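Local coordinates for uncharacterized protein (Bacteroides ovatus CL02T12C04, PDB 6PTM) that probably acts as an exo-carrageenase of glycoside hydrolase family 42, cleaving sugar units from the ends of carrageenan chains, at residues S593-G598 and K689-I694; K562-F567 and W612-V617; Y719-V724 and L768-E773. One frame throughout, in Å; residues are numbered along the deposited sequence.

Overall arrangement
Contact 2 joins the neighbouring inner strands 564-567 and 614-617 of a five-stranded parallel sheet, and contact 1 begins at the edge of that same sheet: Gly598 N reaches Leu564 O at 2.9 Å, so strand 597-600 runs beside strand 564-567. From there contact 1 crosses to the loop 689-694, which leads into the C-terminal beta domain. Contact 3 lies within that domain, where Ile694 CD1 packs on Val770 CG1 at 3.5 Å. Centres of contacts 1 and 2 are 12 Å apart, those of contacts 1 and 3 14 Å, whereas contacts 2 and 3 do not touch, their nearest atoms being about 12 Å apart. A 1,2-ethanediol, probably from the crystallisation liquor, sits beside contact 1 and close to Tyr719.

Contact 1: residues S593-G598 and K689-I694; sequences SGLPIG and KGMPMI. With EDO (1,2-ethanediol), chain E.
Leu595 meets the loop Gly690-Pro692 with both of its methyl groups, and Pro692 in turn points CG at the backbone of Gly594. The leucine CG stands beside its own backbone N (chi1 -65°), and from there the two branches divide: CD2 lies 3.6 Å from Gly690 O and also meets Pro692 CD, while CD1 reaches Met691 SD at 4.2 Å. Its side chain crosses both the methionine and the proline at about a right angle. The tight part is at Gly594, where Pro692 CG comes within 3.6 Å of Gly594 O. A CB on Gly594 would collide with that ring, and its phi of 87° also favours glycine.

The opposite character appears along Met691 and beyond. The bend at chi2 (-57°) brings Met691 SD near the leucine, but the residue is partly exposed and makes a looser approach. Further on, Met693 N donates to O2 of the 1,2-ethanediol at 3.0 Å; Met693 CG lies 3.5 Å from C2 of the diol. Away from this outer side, Leu682 of helix 674-687 packs on Leu595, and Trp709 and Val711 of strand 707-715 pack on Pro692. Lys689 closes that helix as the C-prime residue of a Schellman motif, turning the chain toward strand 694-700.

No hydrogen bond joins the two segments. The junction between the parallel sheet and the C-terminal beta domain therefore rests here on van der Waals packing, partly of apolar carbons on backbone carbonyl oxygens, and the absence of a side chain at Gly594 lets the Pro692 ring come this close.

Contact 2: residues K562-F567 and W612-V617; sequences KPLRIF and WDAIVV
Two neighbouring strands of a five-stranded parallel sheet, 564-567 and 614-617, pair here, with Arg565 meeting Trp612, just ahead of the second strand, on one face. Arg565 N donates to Ala614 O, Val616 N to Arg565 O, and Phe567 N to Val616 O at 2.8 Å. Before the strands begin, Pro563 O takes Asp613 N at 2.9 Å and, weakly, Ala614 N.

With CG anti to its carbonyl carbon (chi1 -60°), Arg565 sets CG over one face of the indole, offset toward the rim, 3.6 Å from Trp612 CD2; the bend at chi2 (-49°) then turns the chain so that the guanidinium receives Trp612 CE3 over its centre, with Arg565 CZ 3.3 Å from that atom, although the two planes stand 58° apart. NE donates in the guanidinium plane to Lys562 O at 2.9 Å, and NH1 to Phe599 O. Replacing Arg565 by an alanine is likely to leave Lys562 O and Phe599 O without these donors and to open a gap against the indole.

On the other face, Ile566 CG1 packs on Val616 CG2 at 3.6 Å, and helix 674-687 covers Leu564 and Ala614. The positive charge of the buried arginine is thus probably steadied by two backbone carbonyls, with the indole against one face of the guanidinium.

Contact 3: residues Y719-V724 and L768-E773; sequences YIVNIV and LEVSLE
The side chains of Tyr719 and Leu772 cross at about a right angle, with Leu772 CD1 coming obliquely to Tyr719 CE2 at 3.6 Å. The tyrosine CG sits anti to the carbonyl carbon (chi1 -63°), which puts the CE2 side of the ring at Leu772 on the neighbouring strand. On the same face Val721 and Val770 slant across one another: each turns CG2 to the other, 3.7 Å apart. Val721 also stands beside Leu768, CB to CB at 4.3 Å, so that Val721, Leu768 and Val770 make an apolar patch, and Ile694 and Ile696 of strand 694-700 pack against this face.

These residues belong to an antiparallel sheet of the C-terminal beta domain, in which strand 718-725 lies between 707-715 and 765-772. Tyr719 with Val770 and Val721 with Leu768 are hydrogen-bonded pairs. Tyr719 N to Val770 O is 2.7 Å and Val770 N to Tyr719 O is 2.8 Å; the second pair repeats the exchange, with Val721 N donating to Leu768 O at 2.7 Å and Leu768 N returning to Val721 O.

Between them Ile720 and Glu769 form the non-hydrogen-bonded pair, pointing to the other face. Ile720 CD1 meets the aliphatic part of the glutamate at a slant, 4.1 Å from Glu769 CB, and the extended Glu769 chain also touches Lys714 of strand 707-715.

Contact 1: residues S593-G598 and K689-I694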
loop_
_atom_site.group_PDB
_atom_site.type_symbol
_atom_site.label_atom_id
_atom_site.label_comp_id
_atom_site.label_asym_id
_atom_site.label_seq_id
_atom_site.Cartn_x
_atom_site.Cartn_y
_atom_site.Cartn_z
ATOM N N SER A 593 11.951 16.141 -7.900
ATOM C CA SER A 593 13.167 16.981 -7.708
ATOM C C SER A 593 14.290 16.177 -7.040
ATOM O O SER A 593 15.213 16.815 -6.522
ATOM C CB SER A 593 12.842 18.231 -6.909
ATOM O OG SER A 593 11.847 18.997 -7.554
ATOM N N GLY A 594 14.188 14.839 -6.962
ATOM C CA GLY A 594 15.229 13.985 -6.380
ATOM C C GLY A 594 15.120 13.793 -4.868
ATOM O O GLY A 594 16.001 13.126 -4.291
ATOM N N LEU A 595 14.103 14.362 -4.231
ATOM C CA LEU A 595 13.916 14.347 -2.756
ATOM C C LEU A 595 12.703 13.505 -2.400
ATOM O O LEU A 595 11.654 13.620 -3.025
ATOM C CB LEU A 595 13.674 15.770 -2.271
ATOM C CG LEU A 595 14.829 16.752 -2.444
ATOM C CD1 LEU A 595 14.379 18.131 -2.007
ATOM C CD2 LEU A 595 16.063 16.273 -1.681
ATOM N N PRO A 596 12.799 12.653 -1.363
ATOM C CA PRO A 596 11.619 12.013 -0.799
ATOM C C PRO A 596 10.752 13.119 -0.220
ATOM O O PRO A 596 11.263 13.899 0.572
ATOM C CB PRO A 596 12.178 11.054 0.269
ATOM C CG PRO A 596 13.651 10.947 -0.033
ATOM C CD PRO A 596 14.040 12.258 -0.682
ATOM N N ILE A 597 9.464 13.136 -0.576
ATOM C CA ILE A 597 8.488 14.120 -0.043
ATOM C C ILE A 597 7.622 13.428 1.014
ATOM O O ILE A 597 7.081 12.363 0.717
ATOM C CB ILE A 597 7.639 14.734 -1.169
ATOM C CG1 ILE A 597 8.541 15.355 -2.242
ATOM C CG2 ILE A 597 6.646 15.736 -0.613
ATOM C CD1 ILE A 597 9.498 16.394 -1.724
ATOM N N GLY A 598 7.513 14.016 2.213
ATOM C CA GLY A 598 6.706 13.422 3.285
ATOM C C GLY A 598 5.645 14.343 3.767
ATOM O O GLY A 598 5.354 15.360 3.069
ATOM N N LYS A 689 21.940 22.225 2.850
ATOM C CA LYS A 689 22.860 21.402 2.029
ATOM C C LYS A 689 22.212 20.028 1.749
ATOM O O LYS A 689 22.932 19.053 1.761
ATOM C CB LYS A 689 24.215 21.273 2.749
ATOM C CG LYS A 689 24.898 22.594 3.128
ATOM C CD LYS A 689 26.352 22.444 3.602
ATOM N N GLY A 690 20.892 19.959 1.539
ATOM C CA GLY A 690 20.134 18.694 1.445
ATOM C C GLY A 690 19.813 18.278 0.022
ATOM O O GLY A 690 19.129 17.266 -0.140
ATOM N N MET A 691 20.244 19.028 -0.998
ATOM C CA MET A 691 19.883 18.697 -2.396
ATOM C C MET A 691 20.689 17.464 -2.781
ATOM O O MET A 691 21.717 17.183 -2.165
ATOM C CB MET A 691 20.142 19.857 -3.366
ATOM C CG MET A 691 19.235 21.068 -3.132
ATOM S SD MET A 691 17.476 20.655 -3.215
ATOM C CE MET A 691 17.297 20.415 -4.984
ATOM N N PRO A 692 20.229 16.676 -3.769
ATOM C CA PRO A 692 21.000 15.544 -4.259
ATOM C C PRO A 692 22.379 15.932 -4.836
ATOM O O PRO A 692 22.532 17.015 -5.402
ATOM C CB PRO A 692 20.096 14.961 -5.354
ATOM C CG PRO A 692 18.714 15.415 -4.967
ATOM C CD PRO A 692 18.953 16.830 -4.485
ATOM N N MET A 693 23.331 15.011 -4.720
ATOM C CA MET A 693 24.725 15.199 -5.190
ATOM C C MET A 693 24.803 14.985 -6.707
ATOM O O MET A 693 25.791 15.434 -7.299
ATOM C CB MET A 693 25.664 14.232 -4.473
ATOM C CG MET A 693 25.918 14.598 -3.028
ATOM S SD MET A 693 26.904 16.118 -2.946
ATOM C CE MET A 693 25.664 17.247 -2.325
ATOM N N ILE A 694 23.804 14.342 -7.308
ATOM C CA ILE A 694 23.639 14.168 -8.777
ATOM C C ILE A 694 22.406 15.004 -9.142
ATOM O O ILE A 694 21.368 14.890 -8.424
ATOM C CB ILE A 694 23.478 12.683 -9.182
ATOM C CG1 ILE A 694 24.629 11.776 -8.724
ATOM C CG2 ILE A 694 23.247 12.533 -10.668
ATOM C CD1 ILE A 694 26.007 12.214 -9.187
HETATM C C1 EDO E . 23.569 11.939 -0.730
HETATM O O1 EDO E . 22.354 11.316 -0.350
HETATM C C2 EDO E . 23.604 12.034 -2.208
HETATM O O2 EDO E . 22.584 12.826 -2.800
#

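Contact 2: residues K562-F567 and W612-V617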
loop_
_atom_site.group_PDB
_atom_site.type_symbol
_atom_site.label_atom_id
_atom_site.label_comp_id
_atom_site.label_asym_id
_atom_site.label_seq_id
_atom_site.Cartn_x
_atom_site.Cartn_y
_atom_site.Cartn_z
ATOM N N LYS A 562 13.218 12.625 4.493
ATOM C CA LYS A 562 12.125 13.326 3.784
ATOM C C LYS A 562 12.186 14.809 4.181
ATOM O O LYS A 562 11.580 15.222 5.178
ATOM C CB LYS A 562 10.785 12.682 4.154
ATOM C CG LYS A 562 10.638 11.189 3.883
ATOM C CD LYS A 562 9.239 10.711 4.231
ATOM C CE LYS A 562 9.036 9.208 4.364
ATOM N NZ LYS A 562 9.434 8.460 3.155
ATOM N N PRO A 563 12.969 15.659 3.478
ATOM C CA PRO A 563 13.275 16.983 4.020
ATOM C C PRO A 563 12.171 18.037 3.866
ATOM O O PRO A 563 12.309 19.149 4.358
ATOM C CB PRO A 563 14.498 17.385 3.190
ATOM C CG PRO A 563 14.242 16.725 1.846
ATOM C CD PRO A 563 13.706 15.365 2.241
ATOM N N LEU A 564 11.151 17.723 3.091
ATOM C CA LEU A 564 9.986 18.603 2.929
ATOM C C LEU A 564 8.777 17.802 3.390
ATOM O O LEU A 564 8.570 16.636 2.882
ATOM C CB LEU A 564 9.874 19.061 1.476
ATOM C CG LEU A 564 11.025 19.933 0.977
ATOM C CD1 LEU A 564 10.917 20.128 -0.525
ATOM C CD2 LEU A 564 11.045 21.282 1.687
ATOM N N ARG A 565 8.031 18.383 4.325
ATOM C CA ARG A 565 6.792 17.764 4.861
ATOM C C ARG A 565 5.594 18.623 4.494
ATOM O O ARG A 565 5.555 19.810 4.871
ATOM C CB ARG A 565 6.905 17.589 6.372
ATOM C CG ARG A 565 8.069 16.713 6.789
ATOM C CD ARG A 565 8.151 15.391 6.035
ATOM N NE ARG A 565 9.197 14.596 6.661
ATOM C CZ ARG A 565 9.008 13.751 7.671
ATOM N NH1 ARG A 565 7.799 13.499 8.161
ATOM N NH2 ARG A 565 10.032 13.066 8.127
ATOM N N ILE A 566 4.630 18.029 3.809
ATOM C CA ILE A 566 3.359 18.711 3.474
ATOM C C ILE A 566 2.472 18.586 4.693
ATOM O O ILE A 566 2.210 17.441 5.076
ATOM C CB ILE A 566 2.738 18.074 2.231
ATOM C CG1 ILE A 566 3.636 18.288 1.019
ATOM C CG2 ILE A 566 1.333 18.566 1.970
ATOM C CD1 ILE A 566 3.209 17.468 -0.133
ATOM N N PHE A 567 1.966 19.700 5.218
ATOM C CA PHE A 567 1.046 19.678 6.382
ATOM C C PHE A 567 -0.310 19.076 6.009
ATOM O O PHE A 567 -0.906 19.454 4.993
ATOM C CB PHE A 567 0.836 21.054 7.002
ATOM C CG PHE A 567 0.286 20.936 8.395
ATOM C CD1 PHE A 567 -1.062 21.101 8.639
ATOM C CD2 PHE A 567 1.112 20.540 9.434
ATOM C CE1 PHE A 567 -1.555 20.942 9.926
ATOM C CE2 PHE A 567 0.605 20.321 10.706
ATOM C CZ PHE A 567 -0.721 20.558 10.951
ATOM N N TRP A 612 13.590 17.217 9.068
ATOM C CA TRP A 612 13.239 17.922 7.824
ATOM C C TRP A 612 13.666 19.388 7.906
ATOM O O TRP A 612 14.026 19.862 9.003
ATOM C CB TRP A 612 11.739 17.785 7.558
ATOM C CG TRP A 612 10.908 18.267 8.704
ATOM C CD1 TRP A 612 10.636 19.556 9.044
ATOM C CD2 TRP A 612 10.193 17.448 9.632
ATOM N NE1 TRP A 612 9.807 19.592 10.130
ATOM C CE2 TRP A 612 9.514 18.314 10.509
ATOM C CE3 TRP A 612 10.063 16.067 9.800
ATOM C CZ2 TRP A 612 8.698 17.847 11.527
ATOM C CZ3 TRP A 612 9.248 15.601 10.802
ATOM C CH2 TRP A 612 8.602 16.485 11.668
ATOM N N ASP A 613 13.638 20.068 6.766
ATOM C CA ASP A 613 14.148 21.456 6.624
ATOM C C ASP A 613 12.942 22.394 6.568
ATOM O O ASP A 613 13.066 23.569 6.894
ATOM C CB ASP A 613 15.009 21.583 5.362
ATOM C CG ASP A 613 16.156 20.611 5.267
ATOM O OD1 ASP A 613 16.740 20.356 6.315
ATOM O OD2 ASP A 613 16.448 20.100 4.116
ATOM N N ALA A 614 11.783 21.921 6.115
ATOM C CA ALA A 614 10.613 22.808 6.030
ATOM C C ALA A 614 9.311 22.020 6.029
ATOM O O ALA A 614 9.312 20.891 5.514
ATOM C CB ALA A 614 10.711 23.676 4.791
ATOM N N ILE A 615 8.268 22.660 6.570
ATOM C CA ILE A 615 6.850 22.258 6.403
ATOM C C ILE A 615 6.215 23.205 5.377
ATOM O O ILE A 615 6.358 24.453 5.491
ATOM C CB ILE A 615 6.154 22.255 7.777
ATOM C CG1 ILE A 615 6.767 21.188 8.697
ATOM C CG2 ILE A 615 4.639 22.129 7.640
ATOM C CD1 ILE A 615 6.276 21.261 10.153
ATOM N N VAL A 616 5.467 22.644 4.435
ATOM C CA VAL A 616 4.690 23.462 3.477
ATOM C C VAL A 616 3.227 23.338 3.884
ATOM O O VAL A 616 2.809 22.237 4.233
ATOM C CB VAL A 616 4.979 23.094 2.011
ATOM C CG1 VAL A 616 6.463 23.163 1.724
ATOM C CG2 VAL A 616 4.430 21.745 1.610
ATOM N N VAL A 617 2.512 24.460 3.915
ATOM C CA VAL A 617 1.073 24.506 4.278
ATOM C C VAL A 617 0.327 25.120 3.098
ATOM O O VAL A 617 0.523 26.323 2.801
ATOM C CB VAL A 617 0.801 25.254 5.595
ATOM C CG1 VAL A 617 -0.687 25.177 5.927
ATOM C CG2 VAL A 617 1.645 24.727 6.741
#

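Contact 3: residues Y719-V724 and L768-E773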
loop_
_atom_site.group_PDB
_atom_site.type_symbol
_atom_site.label_atom_id
_atom_site.label_comp_id
_atom_site.label_asym_id
_atom_site.label_seq_id
_atom_site.Cartn_x
_atom_site.Cartn_y
_atom_site.Cartn_z
ATOM N N TYR A 719 27.738 7.271 -6.076
ATOM C CA TYR A 719 26.321 7.507 -5.756
ATOM C C TYR A 719 25.494 6.420 -6.441
ATOM O O TYR A 719 25.855 5.979 -7.534
ATOM C CB TYR A 719 25.930 8.932 -6.143
ATOM C CG TYR A 719 26.701 9.957 -5.351
ATOM C CD1 TYR A 719 26.306 10.323 -4.077
ATOM C CD2 TYR A 719 27.916 10.452 -5.821
ATOM C CE1 TYR A 719 27.043 11.218 -3.326
ATOM C CE2 TYR A 719 28.672 11.339 -5.073
ATOM C CZ TYR A 719 28.243 11.705 -3.815
ATOM O OH TYR A 719 28.985 12.583 -3.097
ATOM N N ILE A 720 24.410 6.019 -5.803
ATOM C CA ILE A 720 23.424 5.063 -6.385
ATOM C C ILE A 720 22.203 5.882 -6.765
ATOM O O ILE A 720 21.677 6.594 -5.909
ATOM C CB ILE A 720 23.073 3.890 -5.452
ATOM C CG1 ILE A 720 24.317 3.203 -4.880
ATOM C CG2 ILE A 720 22.170 2.928 -6.187
ATOM C CD1 ILE A 720 25.289 2.658 -5.909
ATOM N N VAL A 721 21.865 5.873 -8.039
ATOM C CA VAL A 721 20.730 6.691 -8.559
ATOM C C VAL A 721 19.589 5.743 -8.897
ATOM O O VAL A 721 19.829 4.776 -9.632
ATOM C CB VAL A 721 21.141 7.504 -9.789
ATOM C CG1 VAL A 721 19.970 8.295 -10.347
ATOM C CG2 VAL A 721 22.330 8.405 -9.476
ATOM N N ASN A 722 18.399 6.001 -8.369
ATOM C CA ASN A 722 17.192 5.201 -8.640
ATOM C C ASN A 722 16.258 6.063 -9.490
ATOM O O ASN A 722 15.987 7.212 -9.088
ATOM C CB ASN A 722 16.530 4.794 -7.332
ATOM C CG ASN A 722 15.258 4.013 -7.579
ATOM O OD1 ASN A 722 15.328 2.855 -7.954
ATOM N ND2 ASN A 722 14.120 4.679 -7.487
ATOM N N ILE A 723 15.795 5.554 -10.632
ATOM C CA ILE A 723 14.854 6.316 -11.503
ATOM C C ILE A 723 13.752 5.364 -11.905
ATOM O O ILE A 723 14.091 4.258 -12.374
ATOM C CB ILE A 723 15.520 6.912 -12.748
ATOM C CG1 ILE A 723 16.839 7.606 -12.442
ATOM C CG2 ILE A 723 14.544 7.844 -13.431
ATOM C CD1 ILE A 723 17.566 8.063 -13.705
ATOM N N VAL A 724 12.495 5.777 -11.721
ATOM C CA VAL A 724 11.338 5.050 -12.299
ATOM C C VAL A 724 10.546 6.040 -13.147
ATOM O O VAL A 724 10.163 7.082 -12.636
ATOM C CB VAL A 724 10.457 4.437 -11.198
ATOM C CG1 VAL A 724 9.354 3.593 -11.799
ATOM C CG2 VAL A 724 11.288 3.672 -10.199
ATOM N N LEU A 768 21.623 2.895 -11.053
ATOM C CA LEU A 768 22.913 3.299 -11.612
ATOM C C LEU A 768 23.876 3.626 -10.480
ATOM O O LEU A 768 23.481 4.248 -9.453
ATOM C CB LEU A 768 22.696 4.542 -12.463
ATOM C CG LEU A 768 21.686 4.423 -13.591
ATOM C CD1 LEU A 768 21.432 5.810 -14.190
ATOM C CD2 LEU A 768 22.168 3.464 -14.665
ATOM N N GLU A 769 25.118 3.211 -10.692
ATOM C CA GLU A 769 26.276 3.643 -9.908
ATOM C C GLU A 769 26.971 4.767 -10.693
ATOM O O GLU A 769 27.427 4.516 -11.819
ATOM C CB GLU A 769 27.169 2.443 -9.585
ATOM C CG GLU A 769 28.330 2.881 -8.714
ATOM C CD GLU A 769 29.204 1.733 -8.262
ATOM O OE1 GLU A 769 30.387 1.865 -8.396
ATOM O OE2 GLU A 769 28.678 0.726 -7.782
ATOM N N VAL A 770 27.029 5.950 -10.095
ATOM C CA VAL A 770 27.603 7.192 -10.670
ATOM C C VAL A 770 28.845 7.546 -9.844
ATOM O O VAL A 770 28.715 7.690 -8.610
ATOM C CB VAL A 770 26.540 8.308 -10.717
ATOM C CG1 VAL A 770 27.082 9.599 -11.304
ATOM C CG2 VAL A 770 25.324 7.859 -11.520
ATOM N N SER A 771 30.019 7.580 -10.492
ATOM C CA SER A 771 31.346 7.925 -9.895
ATOM C C SER A 771 31.721 9.357 -10.302
ATOM O O SER A 771 31.487 9.711 -11.481
ATOM C CB SER A 771 32.425 6.962 -10.336
ATOM O OG SER A 771 32.035 5.607 -10.103
ATOM N N LEU A 772 32.242 10.162 -9.385
ATOM C CA LEU A 772 32.660 11.559 -9.699
ATOM C C LEU A 772 34.190 11.586 -9.685
ATOM O O LEU A 772 34.771 10.656 -9.134
ATOM C CB LEU A 772 32.044 12.561 -8.730
ATOM C CG LEU A 772 30.543 12.444 -8.492
ATOM C CD1 LEU A 772 30.057 13.554 -7.585
ATOM C CD2 LEU A 772 29.747 12.447 -9.779
ATOM N N GLU A 773 34.818 12.535 -10.384
ATOM C CA GLU A 773 36.293 12.538 -10.603
ATOM C C GLU A 773 36.975 13.193 -9.406
ATOM O O GLU A 773 36.303 14.059 -8.893
ATOM C CB GLU A 773 36.647 13.233 -11.915
ATOM C CG GLU A 773 37.139 12.268 -12.983
ATOM C CD GLU A 773 36.903 12.750 -14.400
ATOM O OE1 GLU A 773 36.826 13.996 -14.618
ATOM O OE2 GLU A 773 36.777 11.880 -15.281
#